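PDB 3PBK: fatty Acyl-Adenylate Ligase from Escherichia coli, which belongs to the ANL superfamily of AMP-binding enzymes and holds 5'-O-[(S)-(dodecanoyloxy)(hydroxy)phosphoryl]adenosine in its ligand pocket. Local coordinates for residues Ile465-Ala479 with Ala520-Thr532. Sequence-based numbering, arbitrary orientation.
Sequences IRGRNIWPQDIEYIA and ALAARIQSEFGVT
Helix 472-479 meets the end of helix 511-529 with Ile475 beside Ile525 and Ala479 beside Leu521; the segment axes approach to 10.1 Å at 138° between their N-to-C directions. Ile478 is a knob in the hole formed by Leu521, Arg524, Ile525 and Glu528. Its CD1 reaches Ile525 CG1 at 3.6 Å and also meets the Phe529 ring at its edge, in the ring plane, while CG2 lies against the aliphatic part of Arg524. One face of the Phe529 ring receives Ile475 CG1 in a CH-pi contact, 4.0 Å from the centroid and 7° off the normal. With CG anti to its carbonyl carbon and beside the backbone N (chi1 -77°), the Phe529 ring is set against 470-478, where Asp474 CB lies 3.6 Å from Phe529 CZ and Ile470 CG2 also touches the ring. Beyond the ring, the Arg468 chain bends at chi2 and chi3, and its NH2 donates to Phe529 O at 3.2 Å, with the nitrogen lying somewhat out of the carbonyl plane; NH1 adds a weak bond. Ile470 CD1 covers one guanidinium face, and Glu365 forms a salt bridge with NH2. Strand 500-505 also packs on both helices, completing the alpha/beta layering characteristic of the small C-terminal domain of ANL enzymes.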
loop_
_atom_site.group_PDB
_atom_site.type_symbol
_atom_site.label_atom_id
_atom_site.label_comp_id
_atom_site.label_asym_id
_atom_site.label_seq_id
_atom_site.Cartn_x
_atom_site.Cartn_y
_atom_site.Cartn_z
ATOM N N ILE A 465 -11.280 12.985 22.076
ATOM C CA ILE A 465 -11.334 13.491 23.434
ATOM C C ILE A 465 -12.731 14.064 23.677
ATOM O O ILE A 465 -13.605 13.954 22.809
ATOM C CB ILE A 465 -10.201 14.520 23.731
ATOM C CG1 ILE A 465 -10.301 15.742 22.832
ATOM C CG2 ILE A 465 -8.816 13.887 23.554
ATOM C CD1 ILE A 465 -9.020 16.560 22.828
ATOM N N ARG A 466 -12.952 14.644 24.854
ATOM C CA ARG A 466 -14.278 15.136 25.220
ATOM C C ARG A 466 -14.794 16.153 24.219
ATOM O O ARG A 466 -14.241 17.251 24.095
ATOM C CB ARG A 466 -14.268 15.759 26.620
ATOM C CG ARG A 466 -14.227 14.741 27.738
ATOM C CD ARG A 466 -13.949 15.376 29.091
ATOM N NE ARG A 466 -13.379 14.390 30.005
ATOM C CZ ARG A 466 -13.444 14.462 31.331
ATOM N NH1 ARG A 466 -14.066 15.483 31.910
ATOM N NH2 ARG A 466 -12.891 13.509 32.076
ATOM N N GLY A 467 -15.841 15.786 23.490
ATOM C CA GLY A 467 -16.525 16.747 22.652
ATOM C C GLY A 467 -15.818 17.251 21.403
ATOM O O GLY A 467 -16.399 18.042 20.657
ATOM N N ARG A 468 -14.582 16.827 21.161
ATOM C CA ARG A 468 -13.974 17.088 19.860
ATOM C C ARG A 468 -12.926 16.067 19.431
ATOM O O ARG A 468 -12.292 15.417 20.260
ATOM C CB ARG A 468 -13.465 18.534 19.735
ATOM C CG ARG A 468 -12.359 18.958 20.688
ATOM C CD ARG A 468 -10.982 18.673 20.123
ATOM N NE ARG A 468 -10.319 19.760 19.393
ATOM C CZ ARG A 468 -9.472 20.631 19.943
ATOM N NH1 ARG A 468 -9.232 20.597 21.248
ATOM N NH2 ARG A 468 -8.874 21.548 19.188
ATOM N N ASN A 469 -12.783 15.917 18.119
ATOM C CA ASN A 469 -11.830 14.990 17.538
ATOM C C ASN A 469 -10.663 15.751 16.941
ATOM O O ASN A 469 -10.863 16.777 16.305
ATOM C CB ASN A 469 -12.489 14.173 16.425
ATOM C CG ASN A 469 -13.864 13.680 16.801
ATOM O OD1 ASN A 469 -14.035 12.926 17.767
ATOM N ND2 ASN A 469 -14.864 14.104 16.032
ATOM N N ILE A 470 -9.448 15.245 17.127
ATOM C CA ILE A 470 -8.277 15.835 16.488
ATOM C C ILE A 470 -7.583 14.817 15.579
ATOM O O ILE A 470 -7.383 13.672 15.975
ATOM C CB ILE A 470 -7.288 16.366 17.542
ATOM C CG1 ILE A 470 -8.016 17.309 18.495
ATOM C CG2 ILE A 470 -6.113 17.079 16.887
ATOM C CD1 ILE A 470 -7.141 17.864 19.595
ATOM N N TRP A 471 -7.226 15.226 14.363
ATOM C CA TRP A 471 -6.473 14.350 13.465
ATOM C C TRP A 471 -4.990 14.265 13.812
ATOM O O TRP A 471 -4.255 15.226 13.622
ATOM C CB TRP A 471 -6.662 14.776 12.013
ATOM C CG TRP A 471 -7.929 14.248 11.456
ATOM C CD1 TRP A 471 -8.065 13.270 10.520
ATOM C CD2 TRP A 471 -9.251 14.635 11.833
ATOM N NE1 TRP A 471 -9.391 13.032 10.278
ATOM C CE2 TRP A 471 -10.144 13.857 11.072
ATOM C CE3 TRP A 471 -9.770 15.576 12.730
ATOM C CZ2 TRP A 471 -11.527 13.987 11.177
ATOM C CZ3 TRP A 471 -11.146 15.709 12.832
ATOM C CH2 TRP A 471 -12.009 14.918 12.058
ATOM N N PRO A 472 -4.540 13.097 14.297
ATOM C CA PRO A 472 -3.190 12.925 14.838
ATOM C C PRO A 472 -2.142 13.589 13.960
ATOM O O PRO A 472 -1.174 14.137 14.475
ATOM C CB PRO A 472 -3.010 11.407 14.812
ATOM C CG PRO A 472 -4.028 10.925 13.821
ATOM C CD PRO A 472 -5.190 11.792 14.122
ATOM N N GLN A 473 -2.354 13.555 12.649
ATOM C CA GLN A 473 -1.400 14.110 11.697
ATOM C C GLN A 473 -1.306 15.636 11.729
ATOM O O GLN A 473 -0.299 16.204 11.287
ATOM C CB GLN A 473 -1.723 13.644 10.274
ATOM C CG GLN A 473 -3.015 14.226 9.687
ATOM C CD GLN A 473 -4.173 13.230 9.649
ATOM O OE1 GLN A 473 -4.388 12.453 10.589
ATOM N NE2 GLN A 473 -4.930 13.256 8.553
ATOM N N ASP A 474 -2.354 16.297 12.222
ATOM C CA ASP A 474 -2.343 17.752 12.374
ATOM C C ASP A 474 -1.409 18.156 13.512
ATOM O O ASP A 474 -0.815 19.236 13.488
ATOM C CB ASP A 474 -3.744 18.286 12.661
ATOM C CG ASP A 474 -4.630 18.298 11.433
ATOM O OD1 ASP A 474 -4.109 18.028 10.327
ATOM O OD2 ASP A 474 -5.851 18.575 11.575
ATOM N N ILE A 475 -1.299 17.287 14.515
ATOM C CA ILE A 475 -0.413 17.514 15.641
ATOM C C ILE A 475 0.995 17.090 15.275
ATOM O O ILE A 475 1.944 17.808 15.559
ATOM C CB ILE A 475 -0.885 16.754 16.888
ATOM C CG1 ILE A 475 -2.101 17.449 17.492
ATOM C CG2 ILE A 475 0.231 16.644 17.937
ATOM C CD1 ILE A 475 -2.532 16.863 18.815
ATOM N N GLU A 476 1.134 15.932 14.635
ATOM C CA GLU A 476 2.448 15.451 14.226
ATOM C C GLU A 476 3.134 16.447 13.299
ATOM O O GLU A 476 4.364 16.559 13.288
ATOM C CB GLU A 476 2.335 14.100 13.543
ATOM C CG GLU A 476 1.870 13.004 14.459
ATOM C CD GLU A 476 1.142 11.896 13.716
ATOM O OE1 GLU A 476 1.078 11.960 12.464
ATOM O OE2 GLU A 476 0.628 10.967 14.385
ATOM N N TYR A 477 2.336 17.169 12.517
ATOM C CA TYR A 477 2.870 18.178 11.618
ATOM C C TYR A 477 3.772 19.144 12.366
ATOM O O TYR A 477 4.874 19.440 11.911
ATOM C CB TYR A 477 1.740 18.944 10.951
ATOM C CG TYR A 477 2.182 20.050 10.011
ATOM C CD1 TYR A 477 2.562 19.765 8.707
ATOM C CD2 TYR A 477 2.191 21.369 10.419
ATOM C CE1 TYR A 477 2.951 20.757 7.846
ATOM C CE2 TYR A 477 2.576 22.365 9.564
ATOM C CZ TYR A 477 2.956 22.058 8.276
ATOM O OH TYR A 477 3.340 23.060 7.413
ATOM N N ILE A 478 3.312 19.638 13.511
ATOM C CA ILE A 478 4.108 20.578 14.296
ATOM C C ILE A 478 5.486 20.015 14.611
ATOM O O ILE A 478 6.483 20.735 14.560
ATOM C CB ILE A 478 3.404 20.988 15.590
ATOM C CG1 ILE A 478 2.104 21.722 15.264
ATOM C CG2 ILE A 478 4.302 21.867 16.425
ATOM C CD1 ILE A 478 1.224 21.933 16.467
ATOM N N ALA A 479 5.547 18.723 14.913
ATOM C CA ALA A 479 6.826 18.064 15.154
ATOM C C ALA A 479 7.726 18.005 13.909
ATOM O O ALA A 479 8.937 18.190 14.003
ATOM C CB ALA A 479 6.602 16.679 15.714
ATOM N N ALA A 520 9.706 23.410 23.720
ATOM C CA ALA A 520 9.215 24.237 22.625
ATOM C C ALA A 520 7.994 23.610 21.933
ATOM O O ALA A 520 7.026 24.296 21.584
ATOM C CB ALA A 520 10.332 24.458 21.627
ATOM N N LEU A 521 8.062 22.299 21.739
ATOM C CA LEU A 521 7.002 21.526 21.103
ATOM C C LEU A 521 5.746 21.488 21.969
ATOM O O LEU A 521 4.643 21.662 21.472
ATOM C CB LEU A 521 7.495 20.101 20.869
ATOM C CG LEU A 521 7.241 19.487 19.506
ATOM C CD1 LEU A 521 7.506 20.526 18.446
ATOM C CD2 LEU A 521 8.144 18.291 19.316
ATOM N N ALA A 522 5.918 21.237 23.263
ATOM C CA ALA A 522 4.803 21.237 24.200
ATOM C C ALA A 522 4.048 22.544 24.070
ATOM O O ALA A 522 2.833 22.556 23.868
ATOM C CB ALA A 522 5.299 21.060 25.625
ATOM N N ALA A 523 4.786 23.644 24.174
ATOM C CA ALA A 523 4.216 24.981 24.071
ATOM C C ALA A 523 3.507 25.178 22.752
ATOM O O ALA A 523 2.354 25.601 22.714
ATOM C CB ALA A 523 5.297 26.029 24.231
ATOM N N ARG A 524 4.205 24.874 21.670
ATOM C CA ARG A 524 3.690 25.142 20.330
ATOM C C ARG A 524 2.361 24.430 20.051
ATOM O O ARG A 524 1.505 24.956 19.347
ATOM C CB ARG A 524 4.737 24.764 19.285
ATOM C CG ARG A 524 4.724 25.624 18.049
ATOM C CD ARG A 524 5.870 25.222 17.134
ATOM N NE ARG A 524 6.324 26.319 16.278
ATOM C CZ ARG A 524 7.390 27.078 16.532
ATOM N NH1 ARG A 524 8.129 26.856 17.624
ATOM N NH2 ARG A 524 7.721 28.055 15.687
ATOM N N ILE A 525 2.198 23.240 20.619
ATOM C CA ILE A 525 0.984 22.457 20.454
ATOM C C ILE A 525 -0.145 22.950 21.365
ATOM O O ILE A 525 -1.316 22.898 20.990
ATOM C CB ILE A 525 1.249 20.975 20.743
ATOM C CG1 ILE A 525 2.061 20.343 19.610
ATOM C CG2 ILE A 525 -0.057 20.230 20.967
ATOM C CD1 ILE A 525 2.729 19.016 19.992
ATOM N N GLN A 526 0.193 23.425 22.560
ATOM C CA GLN A 526 -0.843 23.933 23.452
ATOM C C GLN A 526 -1.341 25.265 22.956
ATOM O O GLN A 526 -2.461 25.685 23.267
ATOM C CB GLN A 526 -0.357 24.087 24.890
ATOM C CG GLN A 526 -1.521 24.070 25.882
ATOM C CD GLN A 526 -1.245 24.862 27.143
ATOM O OE1 GLN A 526 -0.095 25.219 27.429
ATOM N NE2 GLN A 526 -2.302 25.147 27.908
ATOM N N SER A 527 -0.490 25.944 22.198
ATOM C CA SER A 527 -0.890 27.175 21.559
ATOM C C SER A 527 -1.848 26.845 20.434
ATOM O O SER A 527 -3.004 27.247 20.441
ATOM C CB SER A 527 0.326 27.892 20.992
ATOM O OG SER A 527 -0.045 28.729 19.905
ATOM N N GLU A 528 -1.347 26.085 19.474
ATOM C CA GLU A 528 -2.078 25.744 18.271
ATOM C C GLU A 528 -3.382 24.996 18.504
ATOM O O GLU A 528 -4.364 25.235 17.793
ATOM C CB GLU A 528 -1.181 24.890 17.393
ATOM C CG GLU A 528 -0.083 25.664 16.685
ATOM C CD GLU A 528 -0.482 26.003 15.267
ATOM O OE1 GLU A 528 -1.692 26.302 15.056
ATOM O OE2 GLU A 528 0.404 25.945 14.376
ATOM N N PHE A 529 -3.395 24.084 19.480
ATOM C CA PHE A 529 -4.485 23.105 19.612
ATOM C C PHE A 529 -5.292 23.154 20.907
ATOM O O PHE A 529 -6.374 22.572 20.983
ATOM C CB PHE A 529 -3.969 21.682 19.364
ATOM C CG PHE A 529 -3.761 21.364 17.912
ATOM C CD1 PHE A 529 -2.531 21.558 17.316
ATOM C CD2 PHE A 529 -4.805 20.896 17.137
ATOM C CE1 PHE A 529 -2.341 21.280 15.979
ATOM C CE2 PHE A 529 -4.619 20.617 15.800
ATOM C CZ PHE A 529 -3.382 20.810 15.223
ATOM N N GLY A 530 -4.773 23.837 21.921
ATOM C CA GLY A 530 -5.502 23.982 23.168
ATOM C C GLY A 530 -5.493 22.690 23.941
ATOM O O GLY A 530 -6.369 22.409 24.757
ATOM N N VAL A 531 -4.467 21.900 23.667
ATOM C CA VAL A 531 -4.311 20.592 24.268
ATOM C C VAL A 531 -2.857 20.446 24.691
ATOM O O VAL A 531 -1.953 20.894 23.984
ATOM C CB VAL A 531 -4.696 19.486 23.266
ATOM C CG1 VAL A 531 -3.583 19.256 22.263
ATOM C CG2 VAL A 531 -5.046 18.206 23.994
ATOM N N THR A 532 -2.621 19.853 25.856
ATOM C CA THR A 532 -1.246 19.660 26.312
ATOM C C THR A 532 -0.772 18.241 26.013
ATOM O O THR A 532 -1.392 17.264 26.428
ATOM C CB THR A 532 -1.072 19.975 27.811
ATOM O OG1 THR A 532 -1.689 18.949 28.590
ATOM C CG2 THR A 532 -1.684 21.337 28.155
#